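Local structure of xanthomonas outer protein D (Xanthomonas euvesicatoria, 2OIX) at residues Q48-R51 and A52-L56; I69-P72 and N73-W76; D101-Q104 and R105-D109; V140-G143 and I144-A148; R171-I174 and R175-A179. The protein probably acts as a secreted cysteine protease of the Ulp1 family that removes SUMO from proteins, here in the form of its inactivated catalytic fragment. The protein carries 1 engineered substitution. All coordinates share one frame; numbering follows the deposited sequence.

Interaction 1: Q48-R51 and A52-L56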
loop_
_atom_site.group_PDB
_atom_site.type_symbol
_atom_site.label_atom_id
_atom_site.label_comp_id
_atom_site.label_asym_id
_atom_site.label_seq_id
_atom_site.Cartn_x
_atom_site.Cartn_y
_atom_site.Cartn_z
ATOM N N GLN A 48 11.274 17.819 3.838
ATOM C CA GLN A 48 10.102 17.069 3.339
ATOM C C GLN A 48 10.338 15.553 3.506
ATOM O O GLN A 48 9.436 14.796 3.896
ATOM C CB GLN A 48 9.835 17.352 1.855
ATOM C CG GLN A 48 9.196 18.728 1.523
ATOM C CD GLN A 48 8.631 18.802 0.083
ATOM O OE1 GLN A 48 8.737 17.836 -0.683
ATOM N NE2 GLN A 48 8.031 19.963 -0.286
ATOM N N GLN A 49 11.543 15.124 3.165
ATOM C CA GLN A 49 11.893 13.708 3.217
ATOM C C GLN A 49 12.010 13.217 4.665
ATOM O O GLN A 49 11.538 12.140 4.995
ATOM C CB GLN A 49 13.177 13.468 2.426
ATOM C CG GLN A 49 13.805 12.117 2.639
ATOM C CD GLN A 49 15.140 12.019 1.947
ATOM O OE1 GLN A 49 16.175 12.465 2.470
ATOM N NE2 GLN A 49 15.129 11.461 0.743
ATOM N N ALA A 50 12.612 14.038 5.522
ATOM C CA ALA A 50 12.731 13.741 6.950
ATOM C C ALA A 50 11.366 13.559 7.595
ATOM O O ALA A 50 11.141 12.593 8.326
ATOM C CB ALA A 50 13.530 14.852 7.668
ATOM N N ARG A 51 10.456 14.490 7.312
ATOM C CA ARG A 51 9.080 14.403 7.788
ATOM C C ARG A 51 8.475 13.079 7.344
ATOM O O ARG A 51 7.835 12.402 8.133
ATOM C CB ARG A 51 8.243 15.590 7.286
ATOM C CG ARG A 51 6.746 15.541 7.645
ATOM C CD ARG A 51 5.979 16.730 7.019
ATOM N NE ARG A 51 4.516 16.646 7.150
ATOM C CZ ARG A 51 3.715 15.929 6.351
ATOM N NH1 ARG A 51 4.219 15.193 5.361
ATOM N NH2 ARG A 51 2.402 15.923 6.558
ATOM N N ALA A 52 8.698 12.721 6.082
ATOM C CA ALA A 52 8.098 11.504 5.490
ATOM C C ALA A 52 8.675 10.290 6.185
ATOM O O ALA A 52 7.947 9.374 6.552
ATOM C CB ALA A 52 8.349 11.441 3.986
ATOM N N GLN A 53 9.994 10.294 6.406
ATOM C CA GLN A 53 10.635 9.239 7.177
ATOM C C GLN A 53 10.043 9.074 8.594
ATOM O O GLN A 53 9.870 7.944 9.045
ATOM C CB GLN A 53 12.163 9.462 7.211
ATOM C CG GLN A 53 12.761 9.015 5.891
ATOM C CD GLN A 53 14.207 9.377 5.684
ATOM O OE1 GLN A 53 14.738 10.327 6.289
ATOM N NE2 GLN A 53 14.870 8.616 4.814
ATOM N N ARG A 54 9.684 10.176 9.262
ATOM C CA ARG A 54 9.086 10.132 10.616
ATOM C C ARG A 54 7.677 9.563 10.614
ATOM O O ARG A 54 7.310 8.781 11.509
ATOM C CB ARG A 54 9.019 11.532 11.225
ATOM C CG ARG A 54 10.350 12.236 11.372
ATOM C CD ARG A 54 10.154 13.631 12.003
ATOM N NE ARG A 54 11.258 14.536 11.671
ATOM C CZ ARG A 54 11.118 15.669 10.987
ATOM N NH1 ARG A 54 9.913 16.080 10.580
ATOM N NH2 ARG A 54 12.190 16.412 10.733
ATOM N N LEU A 55 6.886 9.990 9.623
ATOM C CA LEU A 55 5.491 9.612 9.505
ATOM C C LEU A 55 5.315 8.174 9.086
ATOM O O LEU A 55 4.280 7.599 9.362
ATOM C CB LEU A 55 4.755 10.521 8.518
ATOM C CG LEU A 55 4.500 11.948 9.015
ATOM C CD1 LEU A 55 4.092 12.821 7.859
ATOM C CD2 LEU A 55 3.427 11.965 10.091
ATOM N N LEU A 56 6.335 7.594 8.440
ATOM C CA LEU A 56 6.206 6.236 7.902
ATOM C C LEU A 56 7.120 5.206 8.518
ATOM O O LEU A 56 6.878 3.991 8.384
ATOM C CB LEU A 56 6.427 6.243 6.389
ATOM C CG LEU A 56 5.425 7.045 5.547
ATOM C CD1 LEU A 56 5.917 6.919 4.127
ATOM C CD2 LEU A 56 3.926 6.612 5.624
#

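Interaction 2: I69-P72 and N73-W76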
loop_
_atom_site.group_PDB
_atom_site.type_symbol
_atom_site.label_atom_id
_atom_site.label_comp_id
_atom_site.label_asym_id
_atom_site.label_seq_id
_atom_site.Cartn_x
_atom_site.Cartn_y
_atom_site.Cartn_z
ATOM N N ILE A 69 1.926 3.432 -4.169
ATOM C CA ILE A 69 3.013 3.962 -4.987
ATOM C C ILE A 69 2.388 4.642 -6.229
ATOM O O ILE A 69 1.864 3.960 -7.065
ATOM C CB ILE A 69 3.984 2.836 -5.390
ATOM C CG1 ILE A 69 4.518 2.059 -4.163
ATOM C CG2 ILE A 69 5.165 3.394 -6.206
ATOM C CD1 ILE A 69 5.197 2.866 -3.121
ATOM N N ASN A 70 2.461 5.968 -6.313
ATOM C CA ASN A 70 1.899 6.750 -7.398
ATOM C C ASN A 70 2.921 7.024 -8.479
ATOM O O ASN A 70 3.929 7.648 -8.219
ATOM C CB ASN A 70 1.369 8.096 -6.852
ATOM C CG ASN A 70 0.499 8.822 -7.830
ATOM O OD1 ASN A 70 0.095 8.281 -8.868
ATOM N ND2 ASN A 70 0.148 10.045 -7.485
ATOM N N GLN A 71 2.656 6.564 -9.688
ATOM C CA GLN A 71 3.352 7.109 -10.829
ATOM C C GLN A 71 2.412 8.199 -11.372
ATOM O O GLN A 71 1.370 7.882 -11.930
ATOM C CB GLN A 71 3.676 6.037 -11.882
ATOM C CG GLN A 71 4.695 6.511 -12.924
ATOM C CD GLN A 71 5.022 5.483 -14.035
ATOM O OE1 GLN A 71 5.453 5.869 -15.115
ATOM N NE2 GLN A 71 4.835 4.207 -13.766
ATOM N N PRO A 72 2.768 9.478 -11.146
ATOM C CA PRO A 72 1.852 10.618 -11.285
ATOM C C PRO A 72 1.155 10.647 -12.640
ATOM O O PRO A 72 1.824 10.585 -13.679
ATOM C CB PRO A 72 2.774 11.824 -11.122
ATOM C CG PRO A 72 3.902 11.323 -10.274
ATOM C CD PRO A 72 4.119 9.905 -10.725
ATOM N N ASN A 73 -0.180 10.694 -12.598
ATOM C CA ASN A 73 -1.049 10.630 -13.783
ATOM C C ASN A 73 -0.764 9.454 -14.701
ATOM O O ASN A 73 -1.036 9.521 -15.906
ATOM C CB ASN A 73 -0.975 11.923 -14.604
ATOM C CG ASN A 73 -1.133 13.154 -13.760
ATOM O OD1 ASN A 73 -0.223 13.523 -13.013
ATOM N ND2 ASN A 73 -2.287 13.810 -13.879
ATOM N N ALA A 74 -0.218 8.380 -14.146
ATOM C CA ALA A 74 0.189 7.254 -14.977
ATOM C C ALA A 74 -0.296 5.903 -14.434
ATOM O O ALA A 74 -0.898 5.115 -15.176
ATOM C CB ALA A 74 1.736 7.248 -15.186
ATOM N N HIS A 75 -0.054 5.630 -13.154
ATOM C CA HIS A 75 -0.245 4.273 -12.651
ATOM C C HIS A 75 -0.188 4.231 -11.132
ATOM O O HIS A 75 0.380 5.136 -10.531
ATOM C CB HIS A 75 0.844 3.366 -13.256
ATOM C CG HIS A 75 0.671 1.910 -12.963
ATOM N ND1 HIS A 75 -0.526 1.251 -13.117
ATOM C CD2 HIS A 75 1.563 0.973 -12.550
ATOM C CE1 HIS A 75 -0.365 -0.024 -12.813
ATOM N NE2 HIS A 75 0.895 -0.218 -12.469
ATOM N N TRP A 76 -0.826 3.219 -10.530
ATOM C CA TRP A 76 -0.719 2.934 -9.087
ATOM C C TRP A 76 -0.256 1.487 -8.838
ATOM O O TRP A 76 -0.682 0.566 -9.526
ATOM C CB TRP A 76 -2.059 3.019 -8.380
ATOM C CG TRP A 76 -2.639 4.402 -8.197
ATOM C CD1 TRP A 76 -3.614 4.980 -8.951
ATOM C CD2 TRP A 76 -2.280 5.345 -7.198
ATOM N NE1 TRP A 76 -3.895 6.264 -8.489
ATOM C CE2 TRP A 76 -3.097 6.501 -7.396
ATOM C CE3 TRP A 76 -1.356 5.331 -6.134
ATOM C CZ2 TRP A 76 -3.016 7.620 -6.576
ATOM C CZ3 TRP A 76 -1.273 6.478 -5.309
ATOM C CH2 TRP A 76 -2.095 7.593 -5.543
#

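Interaction 3: D101-Q104 and R105-D109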
loop_
_atom_site.group_PDB
_atom_site.type_symbol
_atom_site.label_atom_id
_atom_site.label_comp_id
_atom_site.label_asym_id
_atom_site.label_seq_id
_atom_site.Cartn_x
_atom_site.Cartn_y
_atom_site.Cartn_z
ATOM N N ASP A 101 6.473 -1.801 -16.473
ATOM C CA ASP A 101 7.351 -0.716 -16.915
ATOM C C ASP A 101 8.406 -0.560 -15.821
ATOM O O ASP A 101 8.046 -0.664 -14.635
ATOM C CB ASP A 101 6.499 0.555 -17.001
ATOM C CG ASP A 101 7.321 1.806 -17.134
ATOM O OD1 ASP A 101 8.011 1.957 -18.152
ATOM O OD2 ASP A 101 7.249 2.649 -16.221
ATOM N N PRO A 102 9.685 -0.293 -16.182
ATOM C CA PRO A 102 10.702 -0.232 -15.095
ATOM C C PRO A 102 10.439 0.889 -14.107
ATOM O O PRO A 102 10.861 0.792 -12.948
ATOM C CB PRO A 102 12.043 -0.019 -15.822
ATOM C CG PRO A 102 11.676 0.374 -17.251
ATOM C CD PRO A 102 10.244 -0.003 -17.511
ATOM N N GLN A 103 9.687 1.916 -14.508
ATOM C CA GLN A 103 9.490 3.034 -13.582
ATOM C C GLN A 103 8.769 2.629 -12.293
ATOM O O GLN A 103 9.190 3.036 -11.210
ATOM C CB GLN A 103 8.873 4.313 -14.202
ATOM C CG GLN A 103 9.137 5.537 -13.253
ATOM C CD GLN A 103 8.634 6.893 -13.724
ATOM O OE1 GLN A 103 8.574 7.177 -14.926
ATOM N NE2 GLN A 103 8.254 7.750 -12.757
ATOM N N GLN A 104 7.729 1.815 -12.403
ATOM C CA GLN A 104 6.896 1.489 -11.218
ATOM C C GLN A 104 7.669 0.776 -10.098
ATOM O O GLN A 104 7.609 1.184 -8.924
ATOM C CB GLN A 104 5.658 0.672 -11.645
ATOM C CG GLN A 104 4.578 0.685 -10.536
ATOM C CD GLN A 104 3.834 2.038 -10.416
ATOM O OE1 GLN A 104 3.922 2.880 -11.291
ATOM N NE2 GLN A 104 3.060 2.199 -9.362
ATOM N N ARG A 105 8.431 -0.264 -10.460
ATOM C CA ARG A 105 9.203 -0.966 -9.456
ATOM C C ARG A 105 10.333 -0.075 -8.924
ATOM O O ARG A 105 10.654 -0.150 -7.753
ATOM C CB ARG A 105 9.738 -2.291 -9.996
ATOM C CG ARG A 105 10.631 -3.038 -9.046
ATOM C CD ARG A 105 9.969 -3.492 -7.743
ATOM N NE ARG A 105 11.015 -3.966 -6.837
ATOM C CZ ARG A 105 11.249 -5.240 -6.518
ATOM N NH1 ARG A 105 10.485 -6.228 -6.977
ATOM N NH2 ARG A 105 12.249 -5.516 -5.712
ATOM N N TYR A 106 10.891 0.784 -9.778
ATOM C CA TYR A 106 11.844 1.801 -9.337
ATOM C C TYR A 106 11.288 2.689 -8.211
ATOM O O TYR A 106 11.945 2.899 -7.197
ATOM C CB TYR A 106 12.278 2.648 -10.529
ATOM C CG TYR A 106 13.172 3.801 -10.149
ATOM C CD1 TYR A 106 14.458 3.570 -9.658
ATOM C CD2 TYR A 106 12.738 5.116 -10.295
ATOM C CE1 TYR A 106 15.306 4.620 -9.315
ATOM C CE2 TYR A 106 13.581 6.185 -9.952
ATOM C CZ TYR A 106 14.855 5.915 -9.454
ATOM O OH TYR A 106 15.691 6.957 -9.129
ATOM N N LEU A 107 10.084 3.219 -8.410
ATOM C CA LEU A 107 9.410 4.034 -7.399
ATOM C C LEU A 107 9.241 3.215 -6.103
ATOM O O LEU A 107 9.573 3.721 -5.048
ATOM C CB LEU A 107 8.042 4.538 -7.913
ATOM C CG LEU A 107 8.064 5.535 -9.090
ATOM C CD1 LEU A 107 6.655 5.835 -9.601
ATOM C CD2 LEU A 107 8.746 6.819 -8.629
ATOM N N ALA A 108 8.748 1.966 -6.191
ATOM C CA ALA A 108 8.669 1.075 -4.988
ATOM C C ALA A 108 10.046 0.841 -4.299
ATOM O O ALA A 108 10.152 0.773 -3.059
ATOM C CB ALA A 108 8.025 -0.265 -5.359
ATOM N N ASP A 109 11.093 0.726 -5.119
ATOM C CA ASP A 109 12.419 0.450 -4.628
ATOM C C ASP A 109 12.997 1.666 -3.938
ATOM O O ASP A 109 13.684 1.547 -2.927
ATOM C CB ASP A 109 13.339 0.012 -5.770
ATOM C CG ASP A 109 13.110 -1.432 -6.166
ATOM O OD1 ASP A 109 12.414 -2.152 -5.411
ATOM O OD2 ASP A 109 13.629 -1.846 -7.224
#

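Interaction 4: V140-G143 and I144-A148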
loop_
_atom_site.group_PDB
_atom_site.type_symbol
_atom_site.label_atom_id
_atom_site.label_comp_id
_atom_site.label_asym_id
_atom_site.label_seq_id
_atom_site.Cartn_x
_atom_site.Cartn_y
_atom_site.Cartn_z
ATOM N N VAL A 140 -5.212 -1.440 -6.145
ATOM C CA VAL A 140 -4.541 -1.040 -4.915
ATOM C C VAL A 140 -5.496 -1.023 -3.709
ATOM O O VAL A 140 -5.187 -1.692 -2.707
ATOM C CB VAL A 140 -3.731 0.266 -5.047
ATOM C CG1 VAL A 140 -3.201 0.676 -3.669
ATOM C CG2 VAL A 140 -2.549 0.046 -5.989
ATOM N N LEU A 141 -6.690 -0.411 -3.854
ATOM C CA LEU A 141 -7.611 -0.280 -2.736
ATOM C C LEU A 141 -8.064 -1.656 -2.290
ATOM O O LEU A 141 -8.081 -1.968 -1.095
ATOM C CB LEU A 141 -8.835 0.593 -3.112
ATOM C CG LEU A 141 -8.438 2.068 -3.201
ATOM C CD1 LEU A 141 -9.541 3.001 -3.334
ATOM C CD2 LEU A 141 -7.606 2.482 -1.927
ATOM N N THR A 142 -8.505 -2.454 -3.262
ATOM C CA THR A 142 -8.903 -3.820 -3.016
ATOM C C THR A 142 -7.820 -4.658 -2.359
ATOM O O THR A 142 -8.134 -5.374 -1.403
ATOM C CB THR A 142 -9.388 -4.515 -4.313
ATOM O OG1 THR A 142 -10.282 -3.636 -4.998
ATOM C CG2 THR A 142 -10.092 -5.836 -3.959
ATOM N N GLY A 143 -6.576 -4.553 -2.829
ATOM C CA GLY A 143 -5.481 -5.291 -2.205
ATOM C C GLY A 143 -5.276 -4.896 -0.732
ATOM O O GLY A 143 -5.079 -5.776 0.155
ATOM N N ILE A 144 -5.388 -3.596 -0.449
ATOM C CA ILE A 144 -5.235 -3.110 0.923
ATOM C C ILE A 144 -6.287 -3.717 1.843
ATOM O O ILE A 144 -5.940 -4.230 2.913
ATOM C CB ILE A 144 -5.257 -1.558 0.982
ATOM C CG1 ILE A 144 -3.952 -0.972 0.351
ATOM C CG2 ILE A 144 -5.444 -1.104 2.447
ATOM C CD1 ILE A 144 -3.996 0.537 0.167
ATOM N N GLU A 145 -7.527 -3.694 1.372
ATOM C CA GLU A 145 -8.740 -4.139 2.085
ATOM C C GLU A 145 -8.703 -5.654 2.412
ATOM O O GLU A 145 -8.930 -6.061 3.552
ATOM C CB GLU A 145 -9.956 -3.838 1.220
ATOM C CG GLU A 145 -11.282 -4.362 1.771
ATOM C CD GLU A 145 -12.063 -3.308 2.526
ATOM O OE1 GLU A 145 -11.622 -2.130 2.489
ATOM O OE2 GLU A 145 -13.124 -3.649 3.129
ATOM N N VAL A 146 -8.417 -6.454 1.386
ATOM C CA VAL A 146 -8.210 -7.897 1.480
ATOM C C VAL A 146 -7.101 -8.227 2.453
ATOM O O VAL A 146 -7.295 -9.046 3.339
ATOM C CB VAL A 146 -7.866 -8.478 0.096
ATOM C CG1 VAL A 146 -7.500 -9.937 0.187
ATOM C CG2 VAL A 146 -9.108 -8.346 -0.853
ATOM N N LEU A 147 -5.941 -7.604 2.265
ATOM C CA LEU A 147 -4.803 -7.903 3.135
ATOM C C LEU A 147 -5.031 -7.430 4.608
ATOM O O LEU A 147 -4.686 -8.164 5.560
ATOM C CB LEU A 147 -3.530 -7.316 2.530
ATOM C CG LEU A 147 -2.935 -7.915 1.242
ATOM C CD1 LEU A 147 -1.531 -7.154 0.986
ATOM C CD2 LEU A 147 -2.636 -9.417 1.429
ATOM N N ALA A 148 -5.611 -6.240 4.785
ATOM C CA ALA A 148 -6.045 -5.765 6.120
ATOM C C ALA A 148 -6.934 -6.775 6.837
ATOM O O ALA A 148 -6.712 -7.076 8.008
ATOM C CB ALA A 148 -6.734 -4.385 6.042
#

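Interaction 5: R171-I174 and R175-A179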
loop_
_atom_site.group_PDB
_atom_site.type_symbol
_atom_site.label_atom_id
_atom_site.label_comp_id
_atom_site.label_asym_id
_atom_site.label_seq_id
_atom_site.Cartn_x
_atom_site.Cartn_y
_atom_site.Cartn_z
ATOM N N ARG A 171 -15.394 -0.938 -9.369
ATOM C CA ARG A 171 -15.464 0.500 -9.193
ATOM C C ARG A 171 -16.666 0.831 -8.306
ATOM O O ARG A 171 -16.565 1.661 -7.402
ATOM C CB ARG A 171 -15.491 1.218 -10.537
ATOM C CG ARG A 171 -15.459 2.730 -10.450
ATOM C CD ARG A 171 -14.345 3.280 -9.533
ATOM N NE ARG A 171 -13.936 4.595 -10.024
ATOM C CZ ARG A 171 -12.797 4.839 -10.669
ATOM N NH1 ARG A 171 -11.898 3.871 -10.877
ATOM N NH2 ARG A 171 -12.548 6.067 -11.083
ATOM N N GLY A 172 -17.764 0.112 -8.541
ATOM C CA GLY A 172 -19.013 0.234 -7.787
ATOM C C GLY A 172 -18.953 0.346 -6.272
ATOM O O GLY A 172 -19.433 1.329 -5.707
ATOM N N LEU A 173 -18.385 -0.654 -5.599
ATOM C CA LEU A 173 -18.394 -0.655 -4.131
ATOM C C LEU A 173 -17.374 0.350 -3.587
ATOM O O LEU A 173 -17.535 0.878 -2.488
ATOM C CB LEU A 173 -18.158 -2.065 -3.555
ATOM C CG LEU A 173 -17.710 -2.173 -2.084
ATOM C CD1 LEU A 173 -18.897 -2.203 -1.119
ATOM C CD2 LEU A 173 -16.786 -3.374 -1.841
ATOM N N ILE A 174 -16.342 0.617 -4.373
ATOM C CA ILE A 174 -15.413 1.690 -4.044
ATOM C C ILE A 174 -16.153 3.032 -4.074
ATOM O O ILE A 174 -16.068 3.806 -3.127
ATOM C CB ILE A 174 -14.159 1.694 -4.957
ATOM C CG1 ILE A 174 -13.196 0.576 -4.518
ATOM C CG2 ILE A 174 -13.393 3.035 -4.843
ATOM C CD1 ILE A 174 -12.109 0.247 -5.519
ATOM N N ARG A 175 -16.879 3.287 -5.153
ATOM C CA ARG A 175 -17.738 4.463 -5.265
ATOM C C ARG A 175 -18.738 4.580 -4.113
ATOM O O ARG A 175 -18.945 5.666 -3.577
ATOM C CB ARG A 175 -18.503 4.437 -6.591
ATOM C CG ARG A 175 -17.664 4.842 -7.777
ATOM C CD ARG A 175 -18.485 5.063 -9.051
ATOM N NE ARG A 175 -17.548 5.281 -10.149
ATOM C CZ ARG A 175 -17.861 5.678 -11.377
ATOM N NH1 ARG A 175 -19.126 5.930 -11.718
ATOM N NH2 ARG A 175 -16.884 5.834 -12.271
ATOM N N ASP A 176 -19.346 3.457 -3.742
ATOM C CA ASP A 176 -20.304 3.410 -2.634
ATOM C C ASP A 176 -19.641 3.766 -1.307
ATOM O O ASP A 176 -20.221 4.483 -0.497
ATOM C CB ASP A 176 -20.932 2.019 -2.527
ATOM C CG ASP A 176 -22.219 1.891 -3.317
ATOM O OD1 ASP A 176 -22.455 2.697 -4.243
ATOM O OD2 ASP A 176 -22.983 0.956 -3.010
ATOM N N ARG A 177 -18.442 3.238 -1.082
ATOM C CA ARG A 177 -17.676 3.543 0.128
ATOM C C ARG A 177 -17.172 4.977 0.141
ATOM O O ARG A 177 -17.181 5.623 1.191
ATOM C CB ARG A 177 -16.532 2.545 0.338
ATOM C CG ARG A 177 -16.936 1.411 1.269
ATOM C CD ARG A 177 -16.203 0.150 0.944
ATOM N NE ARG A 177 -16.684 -0.963 1.758
ATOM C CZ ARG A 177 -16.168 -2.194 1.721
ATOM N NH1 ARG A 177 -15.138 -2.486 0.899
ATOM N NH2 ARG A 177 -16.690 -3.140 2.503
ATOM N N LEU A 178 -16.765 5.478 -1.024
ATOM C CA LEU A 178 -16.397 6.881 -1.178
ATOM C C LEU A 178 -17.599 7.832 -1.003
ATOM O O LEU A 178 -17.434 8.961 -0.529
ATOM C CB LEU A 178 -15.729 7.126 -2.537
ATOM C CG LEU A 178 -14.286 6.696 -2.802
ATOM C CD1 LEU A 178 -13.894 7.118 -4.199
ATOM C CD2 LEU A 178 -13.324 7.265 -1.798
ATOM N N ALA A 179 -18.794 7.379 -1.392
ATOM C CA ALA A 179 -20.021 8.164 -1.228
ATOM C C ALA A 179 -20.428 8.281 0.242
ATOM O O ALA A 179 -21.206 9.165 0.604
ATOM C CB ALA A 179 -21.167 7.578 -2.059
#

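Interaction 1: Q48-R51 and A52-L56
The backbone N-H of Gln53 reaches the carbonyl oxygen of Gln49 over 2.8 Å from Gln53 N to Gln49 O, in a nearly straight bond. Three further bonds of the same i to i+4 kind flank it: Ala52 N to Gln48 O, Arg54 N to Ala50 O and Leu55 N to Arg51 O. Outside this backbone the two glutamines run side by side in one direction, Gln49 CG lying 4.1 Å from Gln53 CD, and their amide planes differ by 25°. Their amide nitrogens are bound by backbone carbonyls, that of Gln49 by Leu41 and that of Gln53 by His114. All this belongs to helix 46-57 of the Ulp1-type catalytic domain, a surface helix whose inner side, through Ala52 and Leu56, rests on Leu41 and helix 35-40. On another side Arg51 stretches out fully from a CG placed opposite the backbone N (chi1 176°), and its guanidinium turns one face to Leu55: the methyl CD1 sits over the centre of that face, 3.4 Å from Arg51 NH1. The Arg51 side chain also touches Val37 and Met40 of helix 35-40. In Arg54 CG lies beside its own backbone N (chi1 -59°), and the extended chain runs back along the helix, laying one guanidinium face over the preceding turn, where NH2 is 3.7 Å from Ala50 CB and NH1 is 3.4 Å from Arg51 CA. Asp47 offers Arg54 NH2 a weak, long ion pair.

Interaction 2: I69-P72 and N73-W76
The indole of Trp76 carries the side-chain amide of Asn70 on one face, stacked with only 10° between the two planes. Asn70 CB approaches that face most closely, at 3.5 Å from Trp76 CZ3. An Asn70 CG turned opposite its backbone N (chi1 -167°) spreads the amide over the six-membered ring. As directly paired residues of neighbouring strands, here non-hydrogen-bonded, the two put their side chains on one side of the sheet, and Trp76 CA adds a CH...O contact to Ile69 O at 3.4 Å. On the other side Gln71 and His75 are the hydrogen-bonded pair. Their amide and imidazole planes stand almost perpendicular, at 84°, and the amide touches the histidine at CB, Gln71 NE2 lying 4.1 Å from His75 CB. Gln71 N donates to His75 O over 2.8 Å. Gln71 O is gripped twice, by Ala74 N at 2.8 Å and by His75 N at 2.9 Å, the latter on a lone pair. Ala74 and His75 thus both face Gln71, a classic beta bulge that closes the tight hairpin turn at Pro72 and Asn73. Ala74 CB packs on Gln71 CG at 3.8 Å and on its amide. His75 NE2 bonds Asp95 and its side chain touches the engineered Ala136, a grouping consistent with the His-Asp-Cys triad of Ulp1 proteases. Around the hairpin of strands 64-71 and 75-82 lie helix 102-114, where Gln104 bonds Gln71 NE2, helix 136-153, whose Val140 packs on Trp76, and helix 7-20, where Leu10 meets Trp76, whose NE1 donates to Leu5 O.

Interaction 3: D101-Q104 and R105-D109
Backbone hydrogen bonds link Gln103 to Leu107, with Leu107 N 2.9 Å from Gln103 O, and likewise Tyr106 N to Pro102 O and Ala108 N to Gln104 O; together they form the first turns of helix 102-114. At its start Asp101 is the N-cap, its OD2 taking a weak bond from Gln103 N at 3.1 Å. Van der Waals contact between side chains is light: the extended Gln103 brings NE2 to 4.0 Å from Leu107 CD1. Tyr106 CB instead touches backbone, 3.2 Å from Gln103 O. The charged pair is Arg105 and Asp109, one turn apart. Arg105 folds at its second torsion (chi2 63°), which carries the guanidinium along the helix so that NE donates nearly straight to Asp109 OD1 at 2.7 Å, in the guanidinium plane and on the syn side of the carboxylate, though tilted out of the carboxylate plane. Arg105 NH1 has a second acidic partner in Glu124, so the arginine probably balances both charges. Gln104 NE2 bonds Ser77 OG. Within the beta-alpha-beta unit of strands 90-94 and 123-125, Ala108 packs on His93 and Arg105 reaches Glu124; beyond that unit Leu107 packs on Ile69 of strand 64-71.

Interaction 4: V140-G143 and I144-A148
Val140 and Ile144 meet at their methyl ends, the two side chains running at a slant to one another with CG1 of Val140 3.9 Å from CD1 of Ile144. The valine sends CG1 opposite its backbone N (chi1 174°), while Ile144 keeps CG1 beside its own N, directing CD1 back toward the preceding turn, 3.8 Å from Val140 O. On roughly the other side of the helix, Thr142 and Val146 repeat the pairing more loosely, CG2 to CG2 at 4.1 Å. There the Val146 methyl is pressed instead on the Thr142 carbonyl, with CG2 3.2 Å from Thr142 O, the same oxygen that receives Val146 N over 3.0 Å at 174°. The hydroxyl of Thr142 is hydrogen-bonded to Asp138 O, one turn back. Gly143 brings no side chain of its own, and Leu147 CB and CG both come to 3.2 Å from Gly143 O. Glu145, bent at its second torsion, leaves the row altogether: OE1 makes a salt bridge with Arg20 and a hydrogen bond with Tyr13. Ile144 and Leu147 bear on Leu78 and Val80 of strand 75-82, Val140 on Trp76, and Leu141 on Leu10 of helix 7-20. This is the buried central helix 136-153 of the Ulp1-type (clan CE) cysteine protease fold, related to papain's, with the engineered alanine in place of the catalytic cysteine at its start.

Interaction 5: R171-I174 and R175-A179
Four i to i+4 backbone bonds carry helix 171-179 across the junction, the straightest running from Arg175 N to Arg171 O at 2.8 Å, the others from Asp176, Arg177 and Leu178 to Gly172, Leu173 and Ile174. Arg171 and Arg175 then meet flank to flank. A first torsion of -176° sets Arg171 CG 3.3 Å from Arg175 NE, and the bend at the second (chi2 50°) brings CD and NE alongside Arg175, the NE atoms of the two residues coming within 3.7 Å. Their guanidinium planes are 60° apart, so the groups do not stack; Arg171 NE lies at the edge of the Arg175 group, in its plane. On another side of the helix Leu173 and Arg177 pair. The arginine is extended from CG to NE and presents one guanidinium face to the leucine methyls, with Leu173 CD2 3.3 Å from Arg177 NH1 and Leu173 CD1 3.8 Å from Arg177 NE. On the inner side Ile174 and Leu178 point the same way, CG2 to CD1 at 4.2 Å. Leu178 lies on His9 and Ala12 of helix 7-20, and Ile174 reaches Tyr13 of that helix and Leu141 of helix 136-153. Arg177 NH1 shares a hydrogen bond with Tyr13 OH. The closeness of two positive groups at Arg171 and Arg175 should cost energy, and the salt bridge of Arg171 NH1 with Asp138, together with the bond of its NH2 to Ser3 O, probably offsets it on one side of the pair.

In the fold
From the N terminus the five contacts follow in series; none nests in or crosses another, and each joins adjoining residues, so the one true loop closure is the hairpin turn of interaction 2. Interaction 1, on the outlying helix 46-57, touches none of the rest, its nearest atoms being about 8 Å from interaction 2. Interactions 2 and 3 meet through glutamine side chains, tying the hairpin to helix 102-114. Interaction 4 touches interaction 2 through Val140 and Trp76, joining central helix to sheet, and lies across the chain's centre from interaction 3. Interaction 5 adds the last helix, which packs on helices 7-20 and 136-153, the centres of interactions 4 and 5 lying about 14 Å apart.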